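COPII coat assembly protein SEC16 (Saccharomyces cerevisiae, PDB 3MZK) helps to initiate assembly of the COPII coat that forms transport vesicles at the endoplasmic reticulum and selects their cargo, and is also involved in autophagy. Local coordinates at residues Ile102-Glu107 / Ser120-Asn125; Gln225-Asn230 / Ala257-Asn262; Gly229-Ala234 / Val277-Ile282; Phe284-Thr289 / Ser317-Glu322; Ile303-Leu308 / Tyr341-Asp346. One frame throughout, in Å; residues are numbered along the deposited sequence.

Contact 1: residues Ile102-Glu107 / Ser120-Asn125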
# COMPACT_ATOMS: atom_id res chain seq x y z
N ILE B 102 -6.55 -25.52 22.34
CA ILE B 102 -7.09 -25.75 21.00
C ILE B 102 -8.61 -25.91 21.00
O ILE B 102 -9.31 -25.37 20.15
CB ILE B 102 -6.45 -26.99 20.35
CG1 ILE B 102 -4.97 -26.73 20.06
CG2 ILE B 102 -7.18 -27.37 19.07
CD1 ILE B 102 -4.21 -27.98 19.69
N TRP B 103 -9.11 -26.68 21.96
CA TRP B 103 -10.55 -26.83 22.14
C TRP B 103 -11.21 -25.45 22.19
O TRP B 103 -12.10 -25.14 21.39
CB TRP B 103 -10.85 -27.58 23.43
CG TRP B 103 -10.80 -29.07 23.31
CD1 TRP B 103 -9.94 -29.92 23.95
CD2 TRP B 103 -11.65 -29.89 22.51
NE1 TRP B 103 -10.20 -31.22 23.59
CE2 TRP B 103 -11.25 -31.23 22.71
CE3 TRP B 103 -12.72 -29.63 21.64
CZ2 TRP B 103 -11.87 -32.30 22.07
CZ3 TRP B 103 -13.33 -30.69 21.01
CH2 TRP B 103 -12.91 -32.01 21.23
N GLN B 104 -10.76 -24.63 23.13
CA GLN B 104 -11.38 -23.34 23.40
C GLN B 104 -11.14 -22.33 22.28
O GLN B 104 -11.98 -21.46 22.03
CB GLN B 104 -10.89 -22.80 24.74
CG GLN B 104 -11.40 -23.61 25.93
CD GLN B 104 -10.64 -23.33 27.20
OE1 GLN B 104 -9.44 -23.06 27.18
NE2 GLN B 104 -11.34 -23.39 28.33
N LEU B 105 -9.99 -22.45 21.62
CA LEU B 105 -9.68 -21.57 20.51
C LEU B 105 -10.66 -21.79 19.36
O LEU B 105 -11.23 -20.83 18.83
CB LEU B 105 -8.25 -21.81 20.03
CG LEU B 105 -7.85 -21.05 18.77
CD1 LEU B 105 -8.04 -19.56 18.97
CD2 LEU B 105 -6.41 -21.36 18.39
N LEU B 106 -10.86 -23.05 19.00
CA LEU B 106 -11.81 -23.41 17.95
C LEU B 106 -13.24 -23.00 18.32
O LEU B 106 -14.02 -22.61 17.45
CB LEU B 106 -11.73 -24.90 17.65
CG LEU B 106 -10.52 -25.34 16.83
CD1 LEU B 106 -10.42 -26.85 16.76
CD2 LEU B 106 -10.58 -24.75 15.42
N GLU B 107 -13.58 -23.09 19.60
CA GLU B 107 -14.90 -22.68 20.06
C GLU B 107 -15.12 -21.19 19.82
O GLU B 107 -16.15 -20.79 19.29
CB GLU B 107 -15.09 -23.02 21.53
CG GLU B 107 -16.53 -22.87 22.00
CD GLU B 107 -16.67 -23.07 23.50
OE1 GLU B 107 -15.69 -22.83 24.23
OE2 GLU B 107 -17.78 -23.46 23.94
N SER B 120 -5.73 -13.74 23.31
CA SER B 120 -4.53 -13.49 24.10
C SER B 120 -4.70 -14.03 25.52
O SER B 120 -3.82 -14.71 26.04
CB SER B 120 -4.22 -11.99 24.13
OG SER B 120 -3.11 -11.72 24.97
N LYS B 121 -5.83 -13.71 26.15
CA LYS B 121 -6.08 -14.11 27.53
C LYS B 121 -6.23 -15.62 27.66
O LYS B 121 -5.96 -16.19 28.71
CB LYS B 121 -7.33 -13.41 28.08
N LEU B 122 -6.68 -16.26 26.59
CA LEU B 122 -6.81 -17.71 26.57
C LEU B 122 -5.44 -18.37 26.64
O LEU B 122 -5.24 -19.29 27.43
CB LEU B 122 -7.56 -18.16 25.32
CG LEU B 122 -7.67 -19.67 25.10
CD1 LEU B 122 -8.36 -20.33 26.28
CD2 LEU B 122 -8.42 -19.95 23.81
N LEU B 123 -4.50 -17.91 25.82
CA LEU B 123 -3.14 -18.41 25.84
C LEU B 123 -2.49 -18.20 27.20
O LEU B 123 -1.83 -19.09 27.73
CB LEU B 123 -2.28 -17.74 24.77
CG LEU B 123 -2.60 -18.06 23.31
CD1 LEU B 123 -1.72 -17.25 22.38
CD2 LEU B 123 -2.44 -19.54 23.04
N TYR B 124 -2.67 -17.01 27.75
CA TYR B 124 -1.94 -16.61 28.95
C TYR B 124 -2.76 -15.66 29.81
O TYR B 124 -3.12 -14.57 29.36
CB TYR B 124 -0.63 -15.96 28.55
CG TYR B 124 0.29 -15.62 29.70
CD1 TYR B 124 1.05 -16.60 30.32
CD2 TYR B 124 0.43 -14.31 30.14
CE1 TYR B 124 1.91 -16.29 31.36
CE2 TYR B 124 1.28 -13.98 31.18
CZ TYR B 124 2.02 -14.97 31.79
OH TYR B 124 2.86 -14.65 32.82
N ASN B 125 -3.06 -16.08 31.04
CA ASN B 125 -3.77 -15.22 31.97
C ASN B 125 -2.88 -14.09 32.44
O ASN B 125 -1.90 -14.31 33.15
CB ASN B 125 -4.25 -16.01 33.18
CG ASN B 125 -4.92 -15.13 34.21
OD1 ASN B 125 -5.59 -14.16 33.86
ND2 ASN B 125 -4.73 -15.45 35.49
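Leu-122 reaches from helix 116-123 to helix 101-111 and lays its forked end against Gln-104 and Leu-105. With CG anti to the backbone N (chi1 175°), the fork is carried toward the facing helix, and its two methyls share the work. Both CD1 and CD2 of Leu-122 lie 3.9 Å from Gln-104 CB, so the beta carbon of the glutamine rests on the pair of them. Beyond CB the Gln-104 chain runs out extended, and its CD stands 3.9 Å from Leu-122 CD1, with OE1 on the side of the amide that faces this methyl. The two side chains cross obliquely, and since a methyl offers no donor the contact is one of van der Waals packing. CD2 turns to the other neighbour: it lies 3.7 Å from Leu-105 N, against the backbone of the helix, and 4.2 Å from Leu-105 CB. The helices concerned follow each other in the chain with a short connection between them, a pairing of consecutive helices in keeping with the alpha-solenoid architecture of ACE1 proteins, to which Sec16 belongs. Leu-105 and Leu-122 also bring their backbones nearest here, with CA of Leu-105 7.7 Å from CA of Leu-122. The rest of the Leu-105 side chain turns to helix 294-303, where it touches Thr-299, Ile-302 and Ile-303. On another side of helix 101-111, Trp-103 meets Trp-335 of helix 330-344 edge-to-face, while Tyr-124, just past the end of helix 116-123, packs on Gln-162 of the second subunit, another copy of this protein.

Contact 2: residues Gln225-Asn230 / Ala257-Asn262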
# COMPACT_ATOMS: atom_id res chain seq x y z
N GLN B 225 10.54 -6.57 17.24
CA GLN B 225 10.88 -7.10 15.92
C GLN B 225 9.62 -7.39 15.12
O GLN B 225 9.55 -7.09 13.93
CB GLN B 225 11.71 -8.37 16.04
CG GLN B 225 13.11 -8.15 16.56
CD GLN B 225 13.86 -7.10 15.77
OE1 GLN B 225 13.62 -6.93 14.57
NE2 GLN B 225 14.76 -6.39 16.43
N VAL B 226 8.63 -7.97 15.77
CA VAL B 226 7.41 -8.40 15.10
C VAL B 226 6.69 -7.22 14.44
O VAL B 226 6.29 -7.30 13.28
CB VAL B 226 6.44 -9.11 16.07
CG1 VAL B 226 5.07 -9.32 15.42
CG2 VAL B 226 7.04 -10.44 16.54
N PHE B 227 6.55 -6.12 15.17
CA PHE B 227 5.80 -4.98 14.67
C PHE B 227 6.65 -4.07 13.79
O PHE B 227 6.35 -2.90 13.61
CB PHE B 227 5.16 -4.22 15.82
CG PHE B 227 4.11 -4.99 16.55
CD1 PHE B 227 2.81 -5.04 16.07
CD2 PHE B 227 4.41 -5.67 17.72
CE1 PHE B 227 1.83 -5.75 16.74
CE2 PHE B 227 3.44 -6.39 18.39
CZ PHE B 227 2.15 -6.43 17.90
N VAL B 228 7.72 -4.63 13.25
CA VAL B 228 8.59 -3.90 12.33
C VAL B 228 8.75 -4.69 11.04
O VAL B 228 9.13 -4.15 10.00
CB VAL B 228 9.95 -3.60 12.98
CG1 VAL B 228 11.03 -3.42 11.93
CG2 VAL B 228 9.85 -2.37 13.86
N GLY B 229 8.46 -5.99 11.11
CA GLY B 229 8.53 -6.86 9.96
C GLY B 229 9.72 -7.80 10.01
O GLY B 229 10.03 -8.48 9.02
N ASN B 230 10.38 -7.85 11.15
CA ASN B 230 11.56 -8.68 11.31
C ASN B 230 11.29 -9.95 12.11
O ASN B 230 12.20 -10.51 12.72
CB ASN B 230 12.69 -7.89 11.98
CG ASN B 230 13.35 -6.92 11.03
OD1 ASN B 230 13.56 -7.22 9.86
ND2 ASN B 230 13.71 -5.75 11.54
N ALA B 257 0.80 -14.47 23.17
CA ALA B 257 -0.21 -13.68 23.86
C ALA B 257 0.18 -12.21 23.92
O ALA B 257 -0.67 -11.33 23.78
CB ALA B 257 -0.46 -14.23 25.26
N ALA B 258 1.46 -11.94 24.12
CA ALA B 258 1.97 -10.58 24.15
C ALA B 258 1.78 -9.90 22.80
O ALA B 258 1.34 -8.76 22.73
CB ALA B 258 3.44 -10.56 24.55
N VAL B 259 2.11 -10.62 21.73
CA VAL B 259 1.96 -10.08 20.38
C VAL B 259 0.51 -9.76 20.06
O VAL B 259 0.20 -8.66 19.60
CB VAL B 259 2.53 -11.04 19.32
CG1 VAL B 259 2.13 -10.59 17.93
CG2 VAL B 259 4.04 -11.14 19.45
N LEU B 260 -0.38 -10.71 20.31
CA LEU B 260 -1.79 -10.53 19.98
C LEU B 260 -2.43 -9.35 20.71
O LEU B 260 -3.20 -8.59 20.12
CB LEU B 260 -2.59 -11.82 20.24
CG LEU B 260 -2.15 -13.04 19.42
CD1 LEU B 260 -3.01 -14.25 19.75
CD2 LEU B 260 -2.19 -12.74 17.93
N ILE B 261 -2.10 -9.21 21.99
CA ILE B 261 -2.73 -8.19 22.82
C ILE B 261 -2.24 -6.79 22.45
O ILE B 261 -2.82 -5.80 22.87
CB ILE B 261 -2.50 -8.45 24.32
CG1 ILE B 261 -3.63 -7.84 25.15
CG2 ILE B 261 -1.14 -7.93 24.75
CD1 ILE B 261 -3.58 -8.23 26.62
N ASN B 262 -1.18 -6.72 21.66
CA ASN B 262 -0.62 -5.44 21.23
C ASN B 262 -1.02 -5.08 19.81
O ASN B 262 -0.49 -4.13 19.24
CB ASN B 262 0.90 -5.44 21.36
CG ASN B 262 1.36 -5.28 22.78
OD1 ASN B 262 0.87 -4.42 23.51
ND2 ASN B 262 2.30 -6.11 23.20
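A Schellman motif ends helix 214-226, and beside it Val-226 and Phe-227 pack against Val-259 and Asn-262 at the end of helix 252-261. Gly-229, at positive phi, is the C-prime residue of the motif: Asn-230 N bonds back to Gln-225 O at 3.0 Å, and Gly-229 N makes a weak bond to Val-226 O. Gln-225 O also accepts from Val-228 N. Across the contact, Val-226 and Val-259 meet through one branch each, CG1 to CG1 at 4.1 Å. The ring of Phe-227 leads with CZ. Its CG lies anti to the carbonyl carbon (chi1 -66°), which directs the ring at the facing helix end, and CZ comes 3.4 Å from Val-259 O, which sits at the ring edge in its plane. The same CZ is 4.2 Å from Val-259 CG1 and 3.8 Å from Asn-262 CB; the Phe-227 ring and the Asn-262 amide stand 78° apart. Val-277 of helix 275-290 touches both Phe-227 and Val-259. Asn-262 also faces the second copy of this protein, with weak hydrogen bonds to Leu-161 and His-166 of that subunit. The pairing of two helix C-termini, one closed by a glycine at positive phi and followed directly by the next helix, suits an all-helical solenoid such as the ACE1 fold.

Contact 3: residues Gly229-Ala234 / Val277-Ile282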
# COMPACT_ATOMS: atom_id res chain seq x y z
N GLY B 229 8.46 -5.99 11.11
CA GLY B 229 8.53 -6.86 9.96
C GLY B 229 9.72 -7.80 10.01
O GLY B 229 10.03 -8.48 9.02
N ASN B 230 10.38 -7.85 11.15
CA ASN B 230 11.56 -8.68 11.31
C ASN B 230 11.29 -9.95 12.11
O ASN B 230 12.20 -10.51 12.72
CB ASN B 230 12.69 -7.89 11.98
CG ASN B 230 13.35 -6.92 11.03
OD1 ASN B 230 13.56 -7.22 9.86
ND2 ASN B 230 13.71 -5.75 11.54
N SER B 231 10.04 -10.41 12.10
CA SER B 231 9.71 -11.65 12.78
C SER B 231 10.51 -12.82 12.22
O SER B 231 10.96 -13.69 12.96
CB SER B 231 8.20 -11.92 12.73
OG SER B 231 7.72 -11.83 11.40
N LYS B 232 10.70 -12.83 10.90
CA LYS B 232 11.51 -13.87 10.27
C LYS B 232 12.91 -13.86 10.87
O LYS B 232 13.39 -14.87 11.36
CB LYS B 232 11.58 -13.65 8.76
N MET B 233 13.55 -12.70 10.83
CA MET B 233 14.88 -12.53 11.41
C MET B 233 14.89 -12.90 12.89
O MET B 233 15.70 -13.71 13.33
CB MET B 233 15.36 -11.09 11.24
CG MET B 233 16.52 -10.70 12.14
SD MET B 233 16.99 -8.97 11.93
CE MET B 233 17.58 -8.99 10.24
N ALA B 234 13.98 -12.29 13.65
CA ALA B 234 13.91 -12.49 15.09
C ALA B 234 13.85 -13.96 15.45
O ALA B 234 14.59 -14.42 16.32
CB ALA B 234 12.71 -11.76 15.66
N VAL B 277 2.08 -9.66 11.89
CA VAL B 277 1.71 -10.60 12.92
C VAL B 277 1.50 -11.98 12.29
O VAL B 277 1.78 -13.01 12.90
CB VAL B 277 0.44 -10.15 13.67
CG1 VAL B 277 0.06 -11.15 14.76
CG2 VAL B 277 0.66 -8.78 14.29
N LEU B 278 1.01 -11.98 11.06
CA LEU B 278 0.84 -13.23 10.33
C LEU B 278 2.19 -13.90 10.08
O LEU B 278 2.32 -15.10 10.32
CB LEU B 278 0.08 -13.01 9.02
CG LEU B 278 -0.30 -14.30 8.31
CD1 LEU B 278 -0.98 -15.26 9.28
CD2 LEU B 278 -1.18 -14.04 7.10
N GLU B 279 3.19 -13.15 9.62
CA GLU B 279 4.53 -13.71 9.44
C GLU B 279 5.01 -14.35 10.74
O GLU B 279 5.51 -15.48 10.74
CB GLU B 279 5.54 -12.65 9.02
CG GLU B 279 5.21 -11.89 7.75
CD GLU B 279 6.23 -10.81 7.45
OE1 GLU B 279 7.44 -11.07 7.64
OE2 GLU B 279 5.84 -9.69 7.05
N PHE B 280 4.87 -13.62 11.84
CA PHE B 280 5.33 -14.10 13.14
C PHE B 280 4.69 -15.43 13.53
O PHE B 280 5.35 -16.31 14.08
CB PHE B 280 5.06 -13.06 14.22
CG PHE B 280 5.08 -13.63 15.60
CD1 PHE B 280 6.28 -13.95 16.21
CD2 PHE B 280 3.91 -13.87 16.29
CE1 PHE B 280 6.30 -14.49 17.48
CE2 PHE B 280 3.92 -14.41 17.55
CZ PHE B 280 5.12 -14.72 18.15
N LEU B 281 3.39 -15.57 13.27
CA LEU B 281 2.68 -16.77 13.66
C LEU B 281 3.16 -17.99 12.88
O LEU B 281 3.39 -19.06 13.45
CB LEU B 281 1.17 -16.59 13.49
CG LEU B 281 0.50 -15.67 14.52
CD1 LEU B 281 -0.99 -15.55 14.26
CD2 LEU B 281 0.75 -16.20 15.91
N ILE B 282 3.34 -17.82 11.58
CA ILE B 282 3.81 -18.91 10.75
C ILE B 282 5.29 -19.23 11.02
O ILE B 282 5.64 -20.38 11.27
CB ILE B 282 3.58 -18.60 9.27
CG1 ILE B 282 2.08 -18.36 9.04
CG2 ILE B 282 4.09 -19.74 8.41
CD1 ILE B 282 1.75 -17.94 7.63
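Ser-231 holds its OG between its own backbone N and carbonyl carbon (chi1 51°), which puts the oxygen beside Glu-279 CB and the backbone of helix 275-290, while Phe-280, with CG anti to its backbone N (chi1 162°), sends its ring away from the serine. The result is a close helix-helix packing in the Sec23-binding part of Sec16: Ser-231, in the first turn of helix 231-240, lies against the middle of helix 275-290. CA of Ser-231 and CA of Phe-280 are only 5.0 Å apart, an approach that the small serine side chain permits. Ser-231 CB lies 3.6 Å from Phe-280 CA and 3.7 Å from Phe-280 CB, at the edge of the aromatic ring and near its plane. The ring itself extends toward Leu-222, Val-226, Ile-255 and Val-259 of two other helices, and it meets Phe-284. The angle from Ser-231 OG to Phe-280 N is too poor for a hydrogen bond. Glu-279 extends along the start of helix 231-240, where the helix end would probably steady its negative charge. Gly-229 O is bonded to Lys-191, and Glu-279 OE1 comes no nearer to it than 3.9 Å, while the same OE1 lies 3.8 Å from Ser-231 OG.

Contact 4: residues Phe284-Thr289 / Ser317-Glu322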
# COMPACT_ATOMS: atom_id res chain seq x y z
N PHE B 284 6.99 -18.70 13.64
CA PHE B 284 7.12 -19.25 14.98
C PHE B 284 6.46 -20.63 15.06
O PHE B 284 6.90 -21.50 15.83
CB PHE B 284 6.49 -18.29 16.00
CG PHE B 284 6.85 -18.60 17.42
CD1 PHE B 284 6.03 -18.20 18.46
CD2 PHE B 284 8.02 -19.27 17.73
CE1 PHE B 284 6.36 -18.48 19.77
CE2 PHE B 284 8.36 -19.55 19.03
CZ PHE B 284 7.52 -19.15 20.06
N GLY B 285 5.40 -20.83 14.28
CA GLY B 285 4.74 -22.12 14.19
C GLY B 285 5.61 -23.17 13.51
O GLY B 285 5.38 -24.36 13.67
N ILE B 286 6.60 -22.71 12.75
CA ILE B 286 7.56 -23.59 12.11
C ILE B 286 8.61 -24.01 13.12
O ILE B 286 8.88 -25.19 13.31
CB ILE B 286 8.25 -22.90 10.92
CG1 ILE B 286 7.33 -22.89 9.70
CG2 ILE B 286 9.56 -23.59 10.59
CD1 ILE B 286 7.79 -21.97 8.61
N PHE B 287 9.20 -23.02 13.78
CA PHE B 287 10.18 -23.27 14.83
C PHE B 287 9.68 -24.33 15.80
O PHE B 287 10.41 -25.27 16.13
CB PHE B 287 10.49 -21.98 15.57
CG PHE B 287 11.17 -22.18 16.89
CD1 PHE B 287 12.53 -22.41 16.96
CD2 PHE B 287 10.44 -22.15 18.07
CE1 PHE B 287 13.16 -22.59 18.18
CE2 PHE B 287 11.06 -22.34 19.29
CZ PHE B 287 12.42 -22.56 19.34
N LEU B 288 8.45 -24.18 16.26
CA LEU B 288 7.87 -25.09 17.25
C LEU B 288 7.77 -26.51 16.72
O LEU B 288 7.99 -27.47 17.45
CB LEU B 288 6.49 -24.60 17.69
CG LEU B 288 6.52 -23.31 18.52
CD1 LEU B 288 5.12 -22.77 18.76
CD2 LEU B 288 7.26 -23.56 19.83
N THR B 289 7.44 -26.64 15.44
CA THR B 289 7.38 -27.93 14.78
C THR B 289 8.72 -28.64 14.88
O THR B 289 8.81 -29.77 15.36
CB THR B 289 6.98 -27.80 13.31
OG1 THR B 289 5.64 -27.28 13.23
CG2 THR B 289 7.02 -29.14 12.63
N SER B 317 10.52 -23.17 3.60
CA SER B 317 10.41 -24.25 4.58
C SER B 317 9.70 -25.47 4.01
O SER B 317 8.95 -25.38 3.04
CB SER B 317 9.68 -23.75 5.83
OG SER B 317 9.51 -24.81 6.76
N ASP B 318 9.93 -26.62 4.64
CA ASP B 318 9.28 -27.85 4.22
C ASP B 318 8.12 -28.20 5.14
O ASP B 318 7.39 -29.16 4.88
CB ASP B 318 10.29 -29.00 4.19
CG ASP B 318 11.02 -29.17 5.50
OD1 ASP B 318 12.02 -29.91 5.53
OD2 ASP B 318 10.59 -28.56 6.51
N VAL B 319 7.94 -27.43 6.20
CA VAL B 319 6.89 -27.69 7.18
C VAL B 319 5.49 -27.68 6.55
O VAL B 319 5.18 -26.83 5.72
CB VAL B 319 6.96 -26.69 8.35
CG1 VAL B 319 5.63 -26.63 9.09
CG2 VAL B 319 8.10 -27.07 9.29
N ILE B 320 4.67 -28.64 6.95
CA ILE B 320 3.32 -28.79 6.40
C ILE B 320 2.25 -28.71 7.50
O ILE B 320 2.42 -29.28 8.57
CB ILE B 320 3.20 -30.13 5.64
CG1 ILE B 320 4.14 -30.14 4.43
CG2 ILE B 320 1.76 -30.40 5.20
CD1 ILE B 320 4.11 -31.43 3.64
N PHE B 321 1.16 -27.99 7.23
CA PHE B 321 0.02 -27.99 8.14
C PHE B 321 -1.02 -28.94 7.60
O PHE B 321 -1.94 -28.53 6.89
CB PHE B 321 -0.58 -26.59 8.27
CG PHE B 321 -1.60 -26.47 9.38
CD1 PHE B 321 -2.61 -25.51 9.31
CD2 PHE B 321 -1.53 -27.29 10.50
CE1 PHE B 321 -3.54 -25.39 10.33
CE2 PHE B 321 -2.45 -27.18 11.52
CZ PHE B 321 -3.46 -26.23 11.44
N GLU B 322 -0.86 -30.22 7.94
CA GLU B 322 -1.65 -31.31 7.36
C GLU B 322 -2.89 -31.61 8.21
O GLU B 322 -3.96 -31.93 7.68
CB GLU B 322 -0.77 -32.56 7.23
CG GLU B 322 -1.30 -33.66 6.32
CD GLU B 322 -0.35 -34.86 6.24
OE1 GLU B 322 0.73 -34.82 6.87
OE2 GLU B 322 -0.68 -35.84 5.53
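Ile-286 and Thr-289, one turn apart on helix 275-290, receive Val-319 of the irregular segment 317-322 mainly by apolar packing. Val-319 CG2 touches both: it lies 4.0 Å from Ile-286 CG2 and 4.1 Å from Thr-289 CG2. Ile-286 lies slantwise over Val-319, its CG1 4.0 Å from Val-319 CB, whereas Thr-289 and Val-319 slide past each other in opposite directions. The Ile-286 chain, with CG1 anti to its carbonyl carbon (chi1 -78°), carries CD1 on to Ser-317, 3.8 Å from CB of that serine. Cut back to an alanine, Ile-286 would lose CG1, CG2 and CD1, which would probably open a gap beside Ser-317 and leave Val-319 with Thr-289 as its remaining neighbour across the contact. The two hydrogen bonds stay within each segment. In the loop, Ser-317 OG accepts from Val-319 N at 3.1 Å, with a nearly straight angle of 170°; this ST turn fixes the serine next to the valine. In the helix, Thr-289 OG1 donates to Gly-285 O at 3.0 Å, in the carbonyl plane, and its methyl is left for Val-319. Just past the helix segment, Lys-290 forms a salt bridge with Asp-318, a charged tie between helix and loop. The loop, which joins helix 294-303 to helix 330-344, thus lies along helix 275-290, with Tyr-239 of helix 231-240 touching Ile-286 and Ala-297 of helix 294-303 touching Thr-289.

Contact 5: residues Ile303-Leu308 / Tyr341-Asp346; sequences IGNVPL and YIFSYD
Asn-305 follows the end of helix 294-303 and turns its backbone oxygen to the ring of Phe-343. Its positive phi (55°) and two bonds back into the last turn make a Schellman motif, and the chain leaves the helix in a new direction. Asn-305 O lies 3.3 Å from Phe-343 CZ, at the ring edge and near its plane; CB of Asn-305 is 4.4 Å from the same CZ. The amide of this asparagine looks to another partner, with OD1 bonded to Lys-109 of helix 101-111. Val-306 follows, its O 4.0 Å from Phe-343 CZ and hydrogen-bonded to the hydroxyl of Tyr-339. Pro-307 then presents CA, 4.2 Å from Phe-343 CE1. Phe-343 carries its ring to this backbone with CG anti to its carbonyl carbon (chi1 -86°). A serine in place of Phe-343 is likely to leave the backbone of Asn-305 to Pro-307 without the ring that abuts it and open a gap among the surrounding rings. Those rings are Tyr-339 and Phe-352, both edge-to-face with Phe-343, and Phe-349. The contact therefore sets the loop after helix 294-303 on the C-terminal end of helix 330-344, with helix 101-111 adjoining through Leu-105 and Leu-106.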
# COMPACT_ATOMS: atom_id res chain seq x y z
N ILE B 303 -4.74 -19.80 14.79
CA ILE B 303 -4.91 -18.37 15.01
C ILE B 303 -4.64 -17.61 13.72
O ILE B 303 -5.33 -16.64 13.41
CB ILE B 303 -3.98 -17.85 16.10
CG1 ILE B 303 -4.26 -18.56 17.43
CG2 ILE B 303 -4.13 -16.36 16.27
CD1 ILE B 303 -3.25 -18.24 18.51
N GLY B 304 -3.63 -18.05 12.97
CA GLY B 304 -3.25 -17.39 11.74
C GLY B 304 -4.16 -17.73 10.58
O GLY B 304 -3.99 -17.22 9.48
N ASN B 305 -5.15 -18.58 10.84
CA ASN B 305 -6.05 -19.07 9.80
C ASN B 305 -5.33 -19.72 8.62
O ASN B 305 -5.76 -19.58 7.48
CB ASN B 305 -6.98 -17.96 9.30
CG ASN B 305 -8.31 -17.96 10.02
OD1 ASN B 305 -8.39 -18.31 11.19
ND2 ASN B 305 -9.36 -17.60 9.31
N VAL B 306 -4.25 -20.43 8.91
CA VAL B 306 -3.51 -21.12 7.86
C VAL B 306 -4.32 -22.31 7.35
O VAL B 306 -4.86 -23.08 8.13
CB VAL B 306 -2.15 -21.61 8.36
CG1 VAL B 306 -1.48 -22.48 7.31
CG2 VAL B 306 -1.26 -20.42 8.74
N PRO B 307 -4.41 -22.45 6.02
CA PRO B 307 -5.20 -23.55 5.45
C PRO B 307 -4.59 -24.94 5.72
O PRO B 307 -3.36 -25.08 5.76
CB PRO B 307 -5.18 -23.26 3.94
CG PRO B 307 -4.69 -21.84 3.81
CD PRO B 307 -3.82 -21.59 4.99
N LEU B 308 -5.45 -25.93 5.91
CA LEU B 308 -5.02 -27.33 5.98
C LEU B 308 -4.79 -27.86 4.57
O LEU B 308 -5.70 -27.87 3.76
CB LEU B 308 -6.06 -28.19 6.70
CG LEU B 308 -6.18 -28.06 8.22
CD1 LEU B 308 -7.24 -29.00 8.77
CD2 LEU B 308 -4.84 -28.35 8.89
N TYR B 341 -15.25 -26.29 8.97
CA TYR B 341 -16.54 -25.63 9.05
C TYR B 341 -16.37 -24.12 9.21
O TYR B 341 -17.09 -23.34 8.59
CB TYR B 341 -17.37 -26.19 10.21
CG TYR B 341 -18.76 -25.62 10.30
CD1 TYR B 341 -19.72 -25.93 9.35
CD2 TYR B 341 -19.12 -24.77 11.35
CE1 TYR B 341 -21.00 -25.41 9.43
CE2 TYR B 341 -20.40 -24.25 11.44
CZ TYR B 341 -21.33 -24.57 10.48
OH TYR B 341 -22.61 -24.06 10.56
N ILE B 342 -15.41 -23.71 10.03
CA ILE B 342 -15.15 -22.29 10.27
C ILE B 342 -14.77 -21.57 8.97
O ILE B 342 -15.25 -20.46 8.70
CB ILE B 342 -14.06 -22.10 11.34
CG1 ILE B 342 -14.58 -22.56 12.70
CG2 ILE B 342 -13.63 -20.65 11.41
CD1 ILE B 342 -13.51 -22.63 13.76
N PHE B 343 -13.92 -22.19 8.17
CA PHE B 343 -13.55 -21.65 6.87
C PHE B 343 -14.76 -21.59 5.94
O PHE B 343 -14.78 -20.81 4.99
CB PHE B 343 -12.48 -22.51 6.20
CG PHE B 343 -11.08 -22.17 6.59
CD1 PHE B 343 -10.13 -21.87 5.62
CD2 PHE B 343 -10.70 -22.16 7.92
CE1 PHE B 343 -8.83 -21.55 5.97
CE2 PHE B 343 -9.40 -21.85 8.28
CZ PHE B 343 -8.46 -21.54 7.30
N SER B 344 -15.76 -22.42 6.21
CA SER B 344 -16.87 -22.58 5.29
C SER B 344 -17.77 -21.36 5.25
O SER B 344 -18.47 -21.13 4.27
CB SER B 344 -17.69 -23.84 5.61
OG SER B 344 -18.56 -23.61 6.70
N TYR B 345 -17.75 -20.58 6.32
CA TYR B 345 -18.56 -19.37 6.34
C TYR B 345 -18.00 -18.31 5.40
O TYR B 345 -18.71 -17.41 4.96
CB TYR B 345 -18.77 -18.86 7.77
CG TYR B 345 -19.94 -19.54 8.45
CD1 TYR B 345 -21.22 -19.44 7.91
CD2 TYR B 345 -19.77 -20.30 9.60
CE1 TYR B 345 -22.30 -20.07 8.51
CE2 TYR B 345 -20.84 -20.93 10.21
CZ TYR B 345 -22.11 -20.81 9.65
OH TYR B 345 -23.19 -21.43 10.24
N ASP B 346 -16.72 -18.45 5.06
CA ASP B 346 -16.18 -17.75 3.90
C ASP B 346 -16.74 -18.44 2.67
O ASP B 346 -16.34 -19.54 2.33
CB ASP B 346 -14.65 -17.80 3.88
CG ASP B 346 -14.07 -17.22 2.59
OD1 ASP B 346 -14.77 -16.41 1.94
OD2 ASP B 346 -12.93 -17.56 2.24

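From the N terminus, contact 1 closes first, a short loop joining helices 101-111 and 116-123. Contacts 2 and 3 follow from a shared start at Gly-229 and Asn-230: contact 2 returns to helix 252-261, contact 3 runs on to helix 275-290, and Phe-280 packs on Val-226 and Val-259 between them. Contact 4 uses the later part of that same helix. Contacts 4 and 5 cross, their segments alternating along the chain, and Phe-321 packs on the backbone of Val-306 and Pro-307. The N-terminal pair is tied in by Ser-120 to Ala-257 of contact 2 and Leu-105 to Ile-303 of contact 5, joining both family regions in one helical body.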